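Long-range contact in MlnE (Bacillus amyloliquefaciens subsp. plantarum, PDB 5D2E), which carries an N-terminal B-type ketoreductase that binds NADP, part of a multidomain enzyme of the macrolactin assembly line: residues V380-D392 / Y421-R435. Numbering follows the deposited sequence.
Sequences VIAPKVFGTVWLD and YAFANGCMDGFTQYR. With NAP (NADP nicotinamide-adenine-dinucleotide phosphate), chain B.
K384 reaches across to N425 and to the bound NADP. Its chain is extended as far as CE and then bends (chi4 -68°), which puts NZ between N425 OD1 and the ribose hydroxyls. K384 NZ donates to N425 OD1 at 3.0 Å, tilted 23° from the carbonyl plane. K384 NZ also donates to NAP O3D of the nicotinamide ribose at 2.7 Å; a weak bond goes to O2D. The other end of the N425 amide turns back to its own helix, where ND2 bonds Y421 O. The same ND2 lies over the centre of the Y421 ring, 3.3 Å above its plane. Y421 OH sits very close to O2D of the ribose. K384 and Y421 thus hold the ribose, and N425 positions K384. Asn at Tyr+4 with the Lys on another segment is consistent with the exchanged Lys and Asn places of polyketide ketoreductases.

Nearer the backbone, K384 CB packs on A424 CB, and CG lies near M428 SD. M428 crosses T388 at about a right angle, with SD 3.3 Å from T388 OG1. That hydroxyl bonds K384 O. V385 CG2 packs against A424, C427 CB and the F423 ring.

Farther along, D392 CB meets the edge of F431, while V389 CG2 approaches F431 CE1 obliquely at 3.7 Å. D392 OD1 forms a salt bridge with R435 NE (2.8 Å) and another with R440. A water links D392 O to R435 NH2, and R435 NH1 bonds T444.

The axes of helix segments 386-392 and 421-435 run 28° from parallel within the Rossmann-type ketoreductase domain. Strand 402-408 touches T388 and M428, whereas helices 141-164 and 186-201 pack against F423.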
loop_
_atom_site.group_PDB
_atom_site.type_symbol
_atom_site.label_atom_id
_atom_site.label_comp_id
_atom_site.label_asym_id
_atom_site.label_seq_id
_atom_site.Cartn_x
_atom_site.Cartn_y
_atom_site.Cartn_z
ATOM N N VAL A 380 3.869 -12.625 -0.990
ATOM C CA VAL A 380 3.519 -11.457 -1.807
ATOM C C VAL A 380 4.010 -10.160 -1.182
ATOM O O VAL A 380 4.441 -9.257 -1.903
ATOM C CB VAL A 380 2.021 -11.422 -2.052
ATOM C CG1 VAL A 380 1.547 -10.084 -2.562
ATOM C CG2 VAL A 380 1.619 -12.555 -2.970
ATOM N N ILE A 381 3.908 -10.030 0.147
ATOM C CA ILE A 381 4.254 -8.757 0.759
ATOM C C ILE A 381 5.769 -8.569 0.958
ATOM O O ILE A 381 6.213 -7.413 1.114
ATOM C CB ILE A 381 3.539 -8.482 2.111
ATOM C CG1 ILE A 381 4.086 -9.332 3.245
ATOM C CG2 ILE A 381 2.030 -8.611 1.925
ATOM C CD1 ILE A 381 3.499 -8.937 4.610
ATOM N N ALA A 382 6.537 -9.666 0.992
ATOM C CA ALA A 382 7.947 -9.582 1.369
ATOM C C ALA A 382 8.720 -8.501 0.621
ATOM O O ALA A 382 9.399 -7.727 1.260
ATOM C CB ALA A 382 8.644 -10.947 1.151
ATOM N N PRO A 383 8.646 -8.454 -0.730
ATOM C CA PRO A 383 9.532 -7.479 -1.366
ATOM C C PRO A 383 9.142 -6.010 -1.242
ATOM O O PRO A 383 10.005 -5.114 -1.333
ATOM C CB PRO A 383 9.501 -7.876 -2.837
ATOM C CG PRO A 383 8.222 -8.658 -3.011
ATOM C CD PRO A 383 7.984 -9.329 -1.709
ATOM N N LYS A 384 7.844 -5.773 -1.113
ATOM C CA LYS A 384 7.262 -4.435 -1.131
ATOM C C LYS A 384 7.081 -3.860 0.296
ATOM O O LYS A 384 7.039 -2.670 0.487
ATOM C CB LYS A 384 5.931 -4.482 -1.881
ATOM C CG LYS A 384 6.097 -4.560 -3.391
ATOM C CD LYS A 384 4.847 -4.831 -4.098
ATOM C CE LYS A 384 5.047 -4.941 -5.614
ATOM N NZ LYS A 384 5.418 -3.656 -6.219
ATOM N N VAL A 385 6.913 -4.715 1.295
ATOM C CA VAL A 385 6.858 -4.240 2.695
ATOM C C VAL A 385 8.256 -4.259 3.276
ATOM O O VAL A 385 8.877 -3.210 3.387
ATOM C CB VAL A 385 5.820 -4.973 3.512
ATOM C CG1 VAL A 385 5.867 -4.502 4.988
ATOM C CG2 VAL A 385 4.464 -4.759 2.891
ATOM N N PHE A 386 8.807 -5.439 3.526
ATOM C CA PHE A 386 10.144 -5.541 4.125
ATOM C C PHE A 386 11.239 -5.068 3.200
ATOM O O PHE A 386 12.152 -4.327 3.608
ATOM C CB PHE A 386 10.413 -6.976 4.551
ATOM C CG PHE A 386 9.568 -7.415 5.684
ATOM C CD1 PHE A 386 9.938 -7.088 6.979
ATOM C CD2 PHE A 386 8.411 -8.125 5.479
ATOM C CE1 PHE A 386 9.190 -7.497 8.035
ATOM C CE2 PHE A 386 7.652 -8.561 6.557
ATOM C CZ PHE A 386 8.041 -8.211 7.839
ATOM N N GLY A 387 11.148 -5.450 1.931
ATOM C CA GLY A 387 12.194 -5.093 0.964
ATOM C C GLY A 387 12.398 -3.600 0.829
ATOM O O GLY A 387 13.513 -3.110 0.867
ATOM N N THR A 388 11.293 -2.893 0.681
ATOM C CA THR A 388 11.328 -1.445 0.599
ATOM C C THR A 388 12.048 -0.847 1.804
ATOM O O THR A 388 12.887 0.053 1.657
ATOM C CB THR A 388 9.905 -0.915 0.521
ATOM O OG1 THR A 388 9.221 -1.520 -0.570
ATOM C CG2 THR A 388 9.891 0.580 0.322
ATOM N N VAL A 389 11.701 -1.352 2.994
ATOM C CA VAL A 389 12.260 -0.798 4.240
ATOM C C VAL A 389 13.735 -1.091 4.310
ATOM O O VAL A 389 14.525 -0.229 4.705
ATOM C CB VAL A 389 11.473 -1.278 5.495
ATOM C CG1 VAL A 389 12.108 -0.809 6.801
ATOM C CG2 VAL A 389 10.006 -0.743 5.420
ATOM N N TRP A 390 14.118 -2.303 3.901
ATOM C CA TRP A 390 15.522 -2.668 3.950
ATOM C C TRP A 390 16.370 -1.882 2.990
ATOM O O TRP A 390 17.555 -1.537 3.306
ATOM C CB TRP A 390 15.702 -4.148 3.718
ATOM C CG TRP A 390 14.989 -5.071 4.657
ATOM C CD1 TRP A 390 14.591 -6.324 4.346
ATOM C CD2 TRP A 390 14.659 -4.876 6.037
ATOM N NE1 TRP A 390 13.967 -6.915 5.408
ATOM C CE2 TRP A 390 14.045 -6.079 6.486
ATOM C CE3 TRP A 390 14.847 -3.840 6.961
ATOM C CZ2 TRP A 390 13.569 -6.260 7.813
ATOM C CZ3 TRP A 390 14.397 -4.043 8.307
ATOM C CH2 TRP A 390 13.746 -5.232 8.700
ATOM N N LEU A 391 15.792 -1.532 1.832
ATOM C CA LEU A 391 16.516 -0.735 0.835
ATOM C C LEU A 391 16.732 0.680 1.359
ATOM O O LEU A 391 17.798 1.233 1.253
ATOM C CB LEU A 391 15.739 -0.667 -0.454
ATOM C CG LEU A 391 15.724 -1.906 -1.335
ATOM C CD1 LEU A 391 14.580 -1.941 -2.326
ATOM C CD2 LEU A 391 17.065 -1.930 -2.093
ATOM N N ASP A 392 15.709 1.268 1.942
ATOM C CA ASP A 392 15.865 2.578 2.553
ATOM C C ASP A 392 16.911 2.523 3.687
ATOM O O ASP A 392 17.741 3.422 3.802
ATOM C CB ASP A 392 14.566 3.055 3.140
ATOM C CG ASP A 392 14.741 4.296 4.039
ATOM O OD1 ASP A 392 14.876 5.382 3.462
ATOM O OD2 ASP A 392 14.728 4.147 5.264
ATOM N N TYR A 421 -1.576 -8.089 -2.236
ATOM C CA TYR A 421 -0.824 -7.289 -3.238
ATOM C C TYR A 421 -1.181 -5.810 -3.114
ATOM O O TYR A 421 -0.293 -4.939 -3.135
ATOM C CB TYR A 421 -1.123 -7.814 -4.652
ATOM C CG TYR A 421 -0.371 -7.166 -5.785
ATOM C CD1 TYR A 421 0.983 -7.438 -6.015
ATOM C CD2 TYR A 421 -1.034 -6.346 -6.685
ATOM C CE1 TYR A 421 1.675 -6.846 -7.069
ATOM C CE2 TYR A 421 -0.352 -5.767 -7.758
ATOM C CZ TYR A 421 0.980 -6.024 -7.933
ATOM O OH TYR A 421 1.592 -5.437 -8.996
ATOM N N ALA A 422 -2.474 -5.509 -3.002
ATOM C CA ALA A 422 -2.967 -4.158 -2.848
ATOM C C ALA A 422 -2.380 -3.554 -1.565
ATOM O O ALA A 422 -1.857 -2.439 -1.598
ATOM C CB ALA A 422 -4.472 -4.151 -2.824
ATOM N N PHE A 423 -2.396 -4.330 -0.468
ATOM C CA PHE A 423 -1.808 -3.902 0.799
ATOM C C PHE A 423 -0.308 -3.592 0.647
ATOM O O PHE A 423 0.173 -2.550 1.116
ATOM C CB PHE A 423 -2.017 -4.984 1.863
ATOM C CG PHE A 423 -1.249 -4.745 3.125
ATOM C CD1 PHE A 423 -1.787 -3.922 4.103
ATOM C CD2 PHE A 423 -0.003 -5.236 3.298
ATOM C CE1 PHE A 423 -1.129 -3.671 5.273
ATOM C CE2 PHE A 423 0.726 -4.923 4.447
ATOM C CZ PHE A 423 0.136 -4.160 5.445
ATOM N N ALA A 424 0.436 -4.535 0.059
ATOM C CA ALA A 424 1.865 -4.392 -0.074
ATOM C C ALA A 424 2.235 -3.079 -0.853
ATOM O O ALA A 424 3.125 -2.317 -0.456
ATOM C CB ALA A 424 2.465 -5.600 -0.710
ATOM N N ASN A 425 1.507 -2.796 -1.917
ATOM C CA ASN A 425 1.769 -1.636 -2.686
ATOM C C ASN A 425 1.375 -0.397 -1.871
ATOM O O ASN A 425 2.099 0.596 -1.856
ATOM C CB ASN A 425 1.053 -1.708 -4.014
ATOM C CG ASN A 425 1.813 -2.630 -5.001
ATOM O OD1 ASN A 425 2.900 -2.295 -5.439
ATOM N ND2 ASN A 425 1.274 -3.820 -5.250
ATOM N N GLY A 426 0.256 -0.489 -1.140
ATOM C CA GLY A 426 -0.227 0.636 -0.345
ATOM C C GLY A 426 0.764 0.972 0.757
ATOM O O GLY A 426 0.901 2.150 1.143
ATOM N N CYS A 427 1.482 -0.039 1.230
ATOM C CA CYS A 427 2.528 0.159 2.200
ATOM C C CYS A 427 3.702 1.028 1.656
ATOM O O CYS A 427 4.119 1.964 2.333
ATOM C CB CYS A 427 2.951 -1.155 2.746
ATOM S SG CYS A 427 4.132 -0.953 4.049
ATOM N N MET A 428 4.153 0.789 0.436
ATOM C CA MET A 428 5.103 1.684 -0.204
ATOM C C MET A 428 4.595 3.090 -0.331
ATOM O O MET A 428 5.343 4.032 -0.135
ATOM C CB MET A 428 5.516 1.164 -1.600
ATOM C CG MET A 428 6.107 -0.202 -1.535
ATOM S SD MET A 428 7.009 -0.805 -2.959
ATOM C CE MET A 428 5.780 -0.699 -4.260
ATOM N N ASP A 429 3.335 3.242 -0.733
ATOM C CA ASP A 429 2.747 4.525 -0.890
ATOM C C ASP A 429 2.848 5.368 0.432
ATOM O O ASP A 429 3.230 6.559 0.392
ATOM C CB ASP A 429 1.287 4.462 -1.299
ATOM C CG ASP A 429 1.035 3.697 -2.609
ATOM O OD1 ASP A 429 1.958 3.503 -3.411
ATOM O OD2 ASP A 429 -0.148 3.357 -2.824
ATOM N N GLY A 430 2.527 4.743 1.562
ATOM C CA GLY A 430 2.661 5.375 2.873
ATOM C C GLY A 430 4.113 5.531 3.349
ATOM O O GLY A 430 4.447 6.518 4.043
ATOM N N PHE A 431 5.002 4.661 2.876
ATOM C CA PHE A 431 6.378 4.711 3.290
ATOM C C PHE A 431 7.079 5.977 2.815
ATOM O O PHE A 431 8.100 6.392 3.382
ATOM C CB PHE A 431 7.139 3.456 2.853
ATOM C CG PHE A 431 8.526 3.345 3.449
ATOM C CD1 PHE A 431 8.697 3.050 4.804
ATOM C CD2 PHE A 431 9.663 3.585 2.678
ATOM C CE1 PHE A 431 9.980 2.968 5.368
ATOM C CE2 PHE A 431 10.933 3.438 3.222
ATOM C CZ PHE A 431 11.112 3.154 4.560
ATOM N N THR A 432 6.541 6.586 1.747
ATOM C CA THR A 432 7.067 7.821 1.259
ATOM C C THR A 432 7.103 8.855 2.418
ATOM O O THR A 432 8.028 9.701 2.476
ATOM C CB THR A 432 6.211 8.461 0.155
ATOM O OG1 THR A 432 4.906 8.642 0.651
ATOM C CG2 THR A 432 6.169 7.614 -1.141
ATOM N N GLN A 433 6.121 8.821 3.306
ATOM C CA GLN A 433 6.066 9.793 4.411
ATOM C C GLN A 433 7.139 9.524 5.450
ATOM O O GLN A 433 7.532 10.438 6.144
ATOM C CB GLN A 433 4.731 9.695 5.110
ATOM C CG GLN A 433 3.590 10.199 4.247
ATOM C CD GLN A 433 2.290 10.251 5.091
ATOM O OE1 GLN A 433 2.262 10.820 6.224
ATOM N NE2 GLN A 433 1.229 9.605 4.580
ATOM N N TYR A 434 7.579 8.275 5.596
ATOM C CA TYR A 434 8.642 7.950 6.489
ATOM C C TYR A 434 9.933 8.554 5.986
ATOM O O TYR A 434 10.738 9.126 6.736
ATOM C CB TYR A 434 8.756 6.427 6.666
ATOM C CG TYR A 434 9.900 5.946 7.552
ATOM C CD1 TYR A 434 11.181 5.692 7.021
ATOM C CD2 TYR A 434 9.706 5.746 8.920
ATOM C CE1 TYR A 434 12.218 5.225 7.822
ATOM C CE2 TYR A 434 10.756 5.314 9.737
ATOM C CZ TYR A 434 12.008 5.063 9.188
ATOM O OH TYR A 434 13.022 4.587 10.003
ATOM N N ARG A 435 10.177 8.416 4.693
ATOM C CA ARG A 435 11.424 8.956 4.140
ATOM C C ARG A 435 11.485 10.481 4.311
ATOM O O ARG A 435 12.538 11.036 4.579
ATOM C CB ARG A 435 11.577 8.563 2.652
ATOM C CG ARG A 435 11.712 7.064 2.500
ATOM C CD ARG A 435 12.309 6.711 1.148
ATOM N NE ARG A 435 13.776 6.675 1.240
ATOM C CZ ARG A 435 14.596 7.443 0.565
ATOM N NH1 ARG A 435 14.148 8.403 -0.237
ATOM N NH2 ARG A 435 15.863 7.243 0.706
HETATM P PA NAP B . 8.073 -9.113 -13.158
HETATM O O1A NAP B . 8.572 -9.203 -14.626
HETATM O O2A NAP B . 7.711 -10.337 -12.337
HETATM O O5B NAP B . 9.319 -8.426 -12.408
HETATM C C5B NAP B . 9.335 -8.385 -10.987
HETATM C C4B NAP B . 10.715 -8.878 -10.630
HETATM O O4B NAP B . 10.824 -8.865 -9.190
HETATM C C3B NAP B . 11.020 -10.339 -11.060
HETATM O O3B NAP B . 12.027 -10.364 -12.077
HETATM C C2B NAP B . 11.563 -11.005 -9.785
HETATM O O2B NAP B . 12.698 -11.778 -10.060
HETATM C C1B NAP B . 11.834 -9.793 -8.863
HETATM N N9A NAP B . 11.697 -10.076 -7.440
HETATM C C8A NAP B . 10.598 -10.605 -6.777
HETATM N N7A NAP B . 10.867 -10.782 -5.436
HETATM C C5A NAP B . 12.106 -10.293 -5.229
HETATM C C6A NAP B . 12.992 -10.171 -4.093
HETATM N N6A NAP B . 12.515 -10.573 -2.869
HETATM N N1A NAP B . 14.294 -9.680 -4.307
HETATM C C2A NAP B . 14.688 -9.299 -5.536
HETATM N N3A NAP B . 13.906 -9.389 -6.647
HETATM C C4A NAP B . 12.660 -9.866 -6.558
HETATM O O3 NAP B . 6.832 -8.062 -13.039
HETATM P PN NAP B . 6.677 -6.647 -13.818
HETATM O O1N NAP B . 5.454 -6.689 -14.716
HETATM O O2N NAP B . 8.073 -6.248 -14.222
HETATM O O5D NAP B . 6.283 -5.570 -12.678
HETATM C C5D NAP B . 7.401 -5.003 -11.935
HETATM C C4D NAP B . 6.928 -4.115 -10.775
HETATM O O4D NAP B . 5.971 -3.152 -11.191
HETATM C C3D NAP B . 6.235 -4.987 -9.721
HETATM O O3D NAP B . 6.672 -4.584 -8.436
HETATM C C2D NAP B . 4.750 -4.755 -9.935
HETATM O O2D NAP B . 3.973 -4.973 -8.724
HETATM C C1D NAP B . 4.687 -3.314 -10.518
HETATM N N1N NAP B . 3.493 -3.171 -11.391
HETATM C C2N NAP B . 3.448 -3.751 -12.646
HETATM C C3N NAP B . 2.343 -3.660 -13.513
HETATM C C7N NAP B . 2.332 -4.309 -14.925
HETATM O O7N NAP B . 1.319 -4.262 -15.628
HETATM N N7N NAP B . 3.401 -4.917 -15.458
HETATM C C4N NAP B . 1.221 -2.964 -13.041
HETATM C C5N NAP B . 1.250 -2.415 -11.753
HETATM C C6N NAP B . 2.401 -2.506 -10.947
HETATM P P2B NAP B . 13.201 -13.041 -9.135
HETATM O O1X NAP B . 12.086 -14.076 -9.063
HETATM O O2X NAP B . 14.505 -13.544 -9.832
HETATM O O3X NAP B . 13.469 -12.459 -7.775
HETATM O O HOH W 1 17.833 5.590 1.991
#